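PDB 6SLN: RagA protein from Porphyromonas gingivalis, which probably imports peptides across the bacterial outer membrane as a TonB-dependent transporter, its beta-barrel filled by a plug domain. Local coordinates for residues F248-A252 with G253-N257; Q262-K265 with D266-A270; V413-M416 with Y417-R421. All coordinates share one frame; numbering follows the deposited sequence.

Interaction 1: F248-A252 with G253-N257; sequences FQVKA and GFWGN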
# COMPACT_ATOMS: atom_id res chain seq x y z
N PHE A 248 39.39 -35.76 5.31
CA PHE A 248 40.13 -34.59 4.88
C PHE A 248 40.18 -33.53 5.97
O PHE A 248 41.26 -33.09 6.38
CB PHE A 248 39.49 -34.06 3.59
CG PHE A 248 40.07 -32.78 3.08
CD1 PHE A 248 41.38 -32.71 2.66
CD2 PHE A 248 39.27 -31.65 2.98
CE1 PHE A 248 41.90 -31.53 2.17
CE2 PHE A 248 39.79 -30.47 2.49
CZ PHE A 248 41.10 -30.41 2.08
N GLN A 249 39.02 -33.16 6.52
CA GLN A 249 38.97 -32.14 7.55
C GLN A 249 39.74 -32.55 8.79
O GLN A 249 40.40 -31.72 9.42
CB GLN A 249 37.52 -31.83 7.91
CG GLN A 249 36.66 -31.34 6.75
CD GLN A 249 35.20 -31.33 7.11
OE1 GLN A 249 34.65 -32.35 7.55
NE2 GLN A 249 34.55 -30.17 6.96
N VAL A 250 39.66 -33.82 9.18
CA VAL A 250 40.35 -34.24 10.40
C VAL A 250 41.85 -34.19 10.19
O VAL A 250 42.60 -33.80 11.09
CB VAL A 250 39.90 -35.64 10.85
CG1 VAL A 250 40.59 -36.01 12.15
CG2 VAL A 250 38.41 -35.65 11.06
N LYS A 251 42.31 -34.59 9.00
CA LYS A 251 43.74 -34.54 8.72
C LYS A 251 44.24 -33.12 8.53
O LYS A 251 45.39 -32.81 8.86
CB LYS A 251 44.06 -35.38 7.49
CG LYS A 251 44.20 -36.84 7.77
CD LYS A 251 44.33 -37.63 6.49
CE LYS A 251 44.31 -39.12 6.77
NZ LYS A 251 44.46 -39.89 5.50
N ALA A 252 43.38 -32.23 8.03
CA ALA A 252 43.73 -30.83 7.86
C ALA A 252 43.76 -30.05 9.17
O ALA A 252 44.26 -28.92 9.17
CB ALA A 252 42.75 -30.18 6.87
N GLY A 253 43.25 -30.60 10.27
CA GLY A 253 43.24 -29.89 11.54
C GLY A 253 42.01 -29.04 11.79
O GLY A 253 41.93 -28.36 12.82
N PHE A 254 41.05 -29.08 10.86
CA PHE A 254 39.84 -28.28 10.97
C PHE A 254 39.15 -28.47 12.30
O PHE A 254 38.64 -27.50 12.89
CB PHE A 254 38.89 -28.65 9.85
CG PHE A 254 37.76 -27.72 9.72
CD1 PHE A 254 37.99 -26.36 9.58
CD2 PHE A 254 36.45 -28.18 9.75
CE1 PHE A 254 36.95 -25.48 9.45
CE2 PHE A 254 35.39 -27.29 9.63
CZ PHE A 254 35.64 -25.93 9.48
N TRP A 255 39.08 -29.70 12.79
CA TRP A 255 38.34 -30.02 14.00
C TRP A 255 39.21 -30.00 15.25
O TRP A 255 38.75 -30.41 16.31
CB TRP A 255 37.66 -31.38 13.82
CG TRP A 255 36.69 -31.44 12.65
CD1 TRP A 255 36.83 -32.15 11.49
CD2 TRP A 255 35.44 -30.76 12.54
NE1 TRP A 255 35.75 -31.95 10.67
CE2 TRP A 255 34.88 -31.10 11.29
CE3 TRP A 255 34.74 -29.89 13.38
CZ2 TRP A 255 33.65 -30.60 10.86
CZ3 TRP A 255 33.53 -29.39 12.95
CH2 TRP A 255 33.00 -29.75 11.70
N GLY A 256 40.44 -29.53 15.16
CA GLY A 256 41.33 -29.45 16.29
C GLY A 256 42.59 -30.27 16.07
O GLY A 256 42.76 -30.92 15.04
N ASN A 257 43.47 -30.21 17.05
CA ASN A 257 44.66 -31.05 17.01
C ASN A 257 44.39 -32.33 17.79
O ASN A 257 43.53 -32.37 18.67
CB ASN A 257 45.87 -30.31 17.58
CG ASN A 257 45.88 -28.84 17.19
OD1 ASN A 257 46.06 -27.96 18.04
ND2 ASN A 257 45.67 -28.56 15.91
O HOH W 1 41.16 -31.95 12.72

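Interaction 2: Q262-K265 with D266-A270; sequences QKVK and DMILA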
# COMPACT_ATOMS: atom_id res chain seq x y z
N GLN A 262 36.40 -40.80 14.81
CA GLN A 262 35.32 -41.12 15.74
C GLN A 262 34.97 -39.94 16.62
O GLN A 262 33.79 -39.65 16.86
CB GLN A 262 35.67 -42.33 16.60
CG GLN A 262 34.49 -42.81 17.48
CD GLN A 262 33.29 -43.29 16.66
OE1 GLN A 262 33.28 -44.42 16.15
NE2 GLN A 262 32.26 -42.44 16.54
N LYS A 263 35.98 -39.23 17.13
CA LYS A 263 35.70 -38.11 18.03
C LYS A 263 34.91 -37.01 17.32
O LYS A 263 34.02 -36.41 17.91
CB LYS A 263 37.01 -37.57 18.60
CG LYS A 263 37.61 -38.46 19.66
CD LYS A 263 38.86 -37.86 20.27
CE LYS A 263 39.30 -38.68 21.49
NZ LYS A 263 39.74 -37.84 22.64
N VAL A 264 35.22 -36.75 16.05
CA VAL A 264 34.45 -35.75 15.31
C VAL A 264 33.02 -36.22 15.12
O VAL A 264 32.07 -35.44 15.27
CB VAL A 264 35.15 -35.44 13.98
CG1 VAL A 264 34.26 -34.63 13.06
CG2 VAL A 264 36.39 -34.69 14.25
N LYS A 265 32.83 -37.52 14.83
CA LYS A 265 31.48 -38.05 14.69
C LYS A 265 30.71 -37.95 16.00
O LYS A 265 29.54 -37.55 16.00
CB LYS A 265 31.52 -39.50 14.22
CG LYS A 265 32.12 -39.72 12.85
CD LYS A 265 32.35 -41.18 12.61
CE LYS A 265 32.26 -41.54 11.15
NZ LYS A 265 32.82 -42.91 10.96
N ASP A 266 31.35 -38.30 17.12
CA ASP A 266 30.69 -38.14 18.41
C ASP A 266 30.24 -36.70 18.59
O ASP A 266 29.07 -36.43 18.91
CB ASP A 266 31.61 -38.57 19.54
CG ASP A 266 31.85 -40.08 19.56
OD1 ASP A 266 31.00 -40.84 19.06
OD2 ASP A 266 32.90 -40.52 20.09
N MET A 267 31.13 -35.74 18.32
CA MET A 267 30.82 -34.34 18.57
C MET A 267 29.69 -33.85 17.66
O MET A 267 28.76 -33.17 18.13
CB MET A 267 32.08 -33.50 18.41
CG MET A 267 31.84 -32.00 18.48
SD MET A 267 33.31 -31.05 18.03
CE MET A 267 33.31 -31.21 16.25
N ILE A 268 29.75 -34.18 16.36
CA ILE A 268 28.69 -33.74 15.46
C ILE A 268 27.39 -34.47 15.77
O ILE A 268 26.32 -33.86 15.78
CB ILE A 268 29.10 -33.92 13.98
CG1 ILE A 268 30.34 -33.08 13.67
CG2 ILE A 268 27.95 -33.54 13.05
CD1 ILE A 268 30.93 -33.28 12.26
N LEU A 269 27.46 -35.79 16.05
CA LEU A 269 26.24 -36.51 16.38
C LEU A 269 25.62 -35.97 17.66
O LEU A 269 24.39 -35.81 17.74
CB LEU A 269 26.49 -38.01 16.52
CG LEU A 269 26.36 -38.78 15.20
CD1 LEU A 269 26.96 -40.14 15.35
CD2 LEU A 269 24.94 -38.90 14.75
N ALA A 270 26.44 -35.64 18.66
CA ALA A 270 25.89 -35.17 19.93
C ALA A 270 25.24 -33.81 19.79
O ALA A 270 24.23 -33.52 20.45
CB ALA A 270 26.99 -35.11 20.99

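Interaction 3: V413-M416 with Y417-R421; sequences VYYM and YGATR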
# COMPACT_ATOMS: atom_id res chain seq x y z
N VAL A 413 13.72 -29.80 7.78
CA VAL A 413 14.76 -29.14 8.54
C VAL A 413 15.98 -30.03 8.47
O VAL A 413 15.88 -31.25 8.34
CB VAL A 413 14.26 -28.93 9.99
CG1 VAL A 413 14.54 -30.19 10.88
CG2 VAL A 413 14.71 -27.61 10.59
N TYR A 414 17.16 -29.42 8.54
CA TYR A 414 18.41 -30.17 8.55
C TYR A 414 19.39 -29.46 9.47
O TYR A 414 19.10 -28.39 10.01
CB TYR A 414 18.97 -30.35 7.12
CG TYR A 414 19.51 -29.09 6.49
CD1 TYR A 414 20.85 -28.78 6.58
CD2 TYR A 414 18.67 -28.19 5.82
CE1 TYR A 414 21.35 -27.65 6.01
CE2 TYR A 414 19.17 -27.04 5.24
CZ TYR A 414 20.52 -26.77 5.35
OH TYR A 414 21.06 -25.62 4.80
N TYR A 415 20.54 -30.09 9.66
CA TYR A 415 21.47 -29.72 10.72
C TYR A 415 22.89 -29.51 10.19
O TYR A 415 23.35 -30.21 9.28
CB TYR A 415 21.52 -30.78 11.80
CG TYR A 415 22.55 -30.50 12.86
CD1 TYR A 415 22.37 -29.46 13.75
CD2 TYR A 415 23.72 -31.25 12.95
CE1 TYR A 415 23.30 -29.19 14.72
CE2 TYR A 415 24.66 -30.99 13.93
CZ TYR A 415 24.43 -29.96 14.81
OH TYR A 415 25.33 -29.66 15.78
N MET A 416 23.59 -28.56 10.82
CA MET A 416 24.99 -28.29 10.53
C MET A 416 25.67 -27.98 11.85
O MET A 416 25.14 -27.17 12.62
CB MET A 416 25.13 -27.13 9.55
CG MET A 416 25.41 -27.56 8.15
SD MET A 416 25.52 -26.16 7.05
CE MET A 416 23.83 -25.85 6.65
N TYR A 417 26.82 -28.62 12.12
CA TYR A 417 27.45 -28.53 13.44
C TYR A 417 27.64 -27.07 13.85
O TYR A 417 27.99 -26.22 13.03
CB TYR A 417 28.79 -29.27 13.47
CG TYR A 417 29.47 -29.12 14.83
CD1 TYR A 417 29.01 -29.83 15.93
CD2 TYR A 417 30.53 -28.24 15.02
CE1 TYR A 417 29.60 -29.69 17.19
CE2 TYR A 417 31.13 -28.09 16.28
CZ TYR A 417 30.65 -28.82 17.36
OH TYR A 417 31.22 -28.69 18.60
N GLY A 418 27.37 -26.79 15.13
CA GLY A 418 27.45 -25.44 15.65
C GLY A 418 26.16 -24.62 15.56
O GLY A 418 26.02 -23.65 16.32
N ALA A 419 25.23 -24.99 14.67
CA ALA A 419 23.96 -24.27 14.55
C ALA A 419 23.24 -24.20 15.88
O ALA A 419 23.29 -25.13 16.71
CB ALA A 419 23.03 -24.94 13.52
N THR A 420 22.54 -23.09 16.10
CA THR A 420 21.74 -22.92 17.30
C THR A 420 20.26 -23.13 17.05
O THR A 420 19.51 -23.34 18.01
CB THR A 420 21.97 -21.52 17.89
OG1 THR A 420 21.56 -20.50 16.96
CG2 THR A 420 23.43 -21.37 18.25
N ARG A 421 19.83 -23.10 15.79
CA ARG A 421 18.50 -23.48 15.34
C ARG A 421 18.66 -24.40 14.14
O ARG A 421 19.62 -24.26 13.38
CB ARG A 421 17.66 -22.26 14.96
CG ARG A 421 18.01 -20.96 15.73
CD ARG A 421 17.03 -19.83 15.41
NE ARG A 421 16.73 -19.80 13.98
CZ ARG A 421 17.18 -18.87 13.13
NH1 ARG A 421 17.94 -17.87 13.57
NH2 ARG A 421 16.85 -18.94 11.85
O HOH W 2 25.16 -27.22 17.12

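Interaction 1: F248-A252 with G253-N257
A Schellman motif at the C-terminal end of helix 242-252 sets Q249 and V250 against G253, F254 and W255. The glycine has a positive phi of 90°, which turns the chain back over the last helical turn. F254 N then donates to Q249 O at 3.1 Å, a moderately bent bond whose donor lies somewhat off the carbonyl plane, while G253 N makes a long, weak bond to V250 O.

The chain goes straight on into a type I beta turn, G253 to G256, closed by G256 N on G253 O at 3.0 Å. This reversal brings both aromatic rings to the same side as Q249. With CG opposite its carbonyl carbon (chi1 -59°) and the rest of the chain extended, Q249 carries its amide out beside the pair, alongside the phenyl ring and at the edge of the indole. The amide and F254 planes are nearly parallel, with Q249 NE2 3.9 Å from F254 CD2. Against W255 the amide stands almost at a right angle. Q249 OE1 lies in the plane of the indole and takes a weak bond from W255 NE1, 3.3 Å away. Its stronger partner is the Y400 hydroxyl, and Q249 NE2 donates to M886 O, so the buried amide is gripped at both ends and its rotation fixed.

F254 and W255 also pack on each other, with CD2 of the phenyl ring 3.7 Å above the middle of the indole face. V250 crosses the indole at about a right angle, CG2 coming within 3.9 Å of W255 CD1. Between the helix end and the turn sits a water: W255 N donates to it at 3.1 Å, and it can donate to V250 O and G256 O, though further acceptors nearby also lie within its reach. F254 and W255 also pack on apolar side chains from the chain of another protein.

Interaction 2: Q262-K265 with D266-A270
Q262 and D266 meet one helical turn apart, and so do the other pairs in this piece of helix 261-276. The backbone accounts for most of the polar contact. Four consecutive i to i+4 bonds run through it: D266 N to Q262 O at 2.8 Å, M267 N to K263 O at 3.0 Å, I268 N to V264 O at 2.9 Å and L269 N to K265 O at 2.7 Å. A fifth, A270 N to D266 O, carries the same pattern onward, so this is regular alpha-helix without a kink. Near the start of the helix, T260 OG1 accepts a hydrogen bond from K263 N.

Polar side chains add one weak bond on the exposed surface. Q262 has its CG opposite the backbone N (chi1 -173°) and then bends at the next torsion (chi2 63°), which lays the amide forward along the helix, beside the D266 carboxylate. There NE2 gives a strongly bent bond to OD1 of D266, 3.2 Å long. The amide and the carboxylate are turned only 19° from each other, yet the donor approaches at a poor angle, so the link is probably easily exchanged for solvent.

Apolar contact is confined to the buried side. V264 and I268 lie side by side and point the same way, with V264 CG1 3.7 Å from I268 CD1. I268 reaches there through an extended chain, its CG1 passing close to V264 O.

In the wider fold, V264 packs on L246 and V250 of helix 242-252, while I268 meets W255 in the loop that follows that helix. K265 also lies against L246. M267 points to a different neighbourhood, touching W255, Y417 in the loop between strands 413-414 and 423-424, and the backbone of another protein's chain.

Interaction 3: V413-M416 with Y417-R421
The ring of Y415 lies with one face under the backbone of Y417, whose N sits above it 3.7 Å from CE2. At the ring's edge, in its plane, is a water, hydrogen-bonded to Y415 OH at 2.8 Å. A419 CB approaches CE1 obliquely, 4.4 Å away, a loose apolar touch. The Y417 ring is met by the hydroxyl of Y415: Y415 OH is 3.7 Å from Y417 CD1, coming in at a slant. The two rings are thus neighbours through a hydroxyl and a stretch of backbone and do not stack on one another.

What carries Y415 under the bend is its first torsion, with CG opposite the backbone N (chi1 175°), so that the phenol runs forward along the chain to the turn instead of out to the side. The bend itself is a type II beta turn from M416 to A419, closed by A419 N on M416 O at 3.0 Å, fairly straight at 160°. G418 occupies its third position with phi at 90°, a backbone shape that glycine adopts readily. The turn lies in the loop joining strand 413-414 to its antiparallel partner 423-424; Y414 and S423 share backbone hydrogen bonds between those strands.

Helix 261-276 lies against this loop, with A272 and L275 touching Y415 and M267 touching Y417. Y417 N donates to the Y401 hydroxyl, and Y417, T420 and R421 pack against the chain of another protein.

Chemically, the phenol tip is tied to the far limb of the turn by solvent. The same water that holds Y415 OH donates to A419 O at 2.8 Å, so the hydroxyl and the carbonyl are bridged without touching. A419 is held to the incoming chain twice, by its N directly on M416 O and by its O through the water to Y415 OH.

Overall arrangement
From the N terminus, interaction 1 folds the chain back at the end of helix 242-252; interaction 2 follows one short loop later within helix 261-276. Interaction 3 lies some 140 residues further on, at the turn between strands 413-414 and 423-424. Each is local, spanning a continuous run of chain, so none closes a long loop; the three are in series, neither nested nor crossing. In space they meet. W255 packs on V264, M267 and I268, and V250 also reaches V264, joining the consecutive helices. Y417 lies against M267, and Y415 nears I268 O. Helix 261-276 touches both of the others, and W255 and Y417 also meet directly, so all three contacts share one packed region far from the chain's centre.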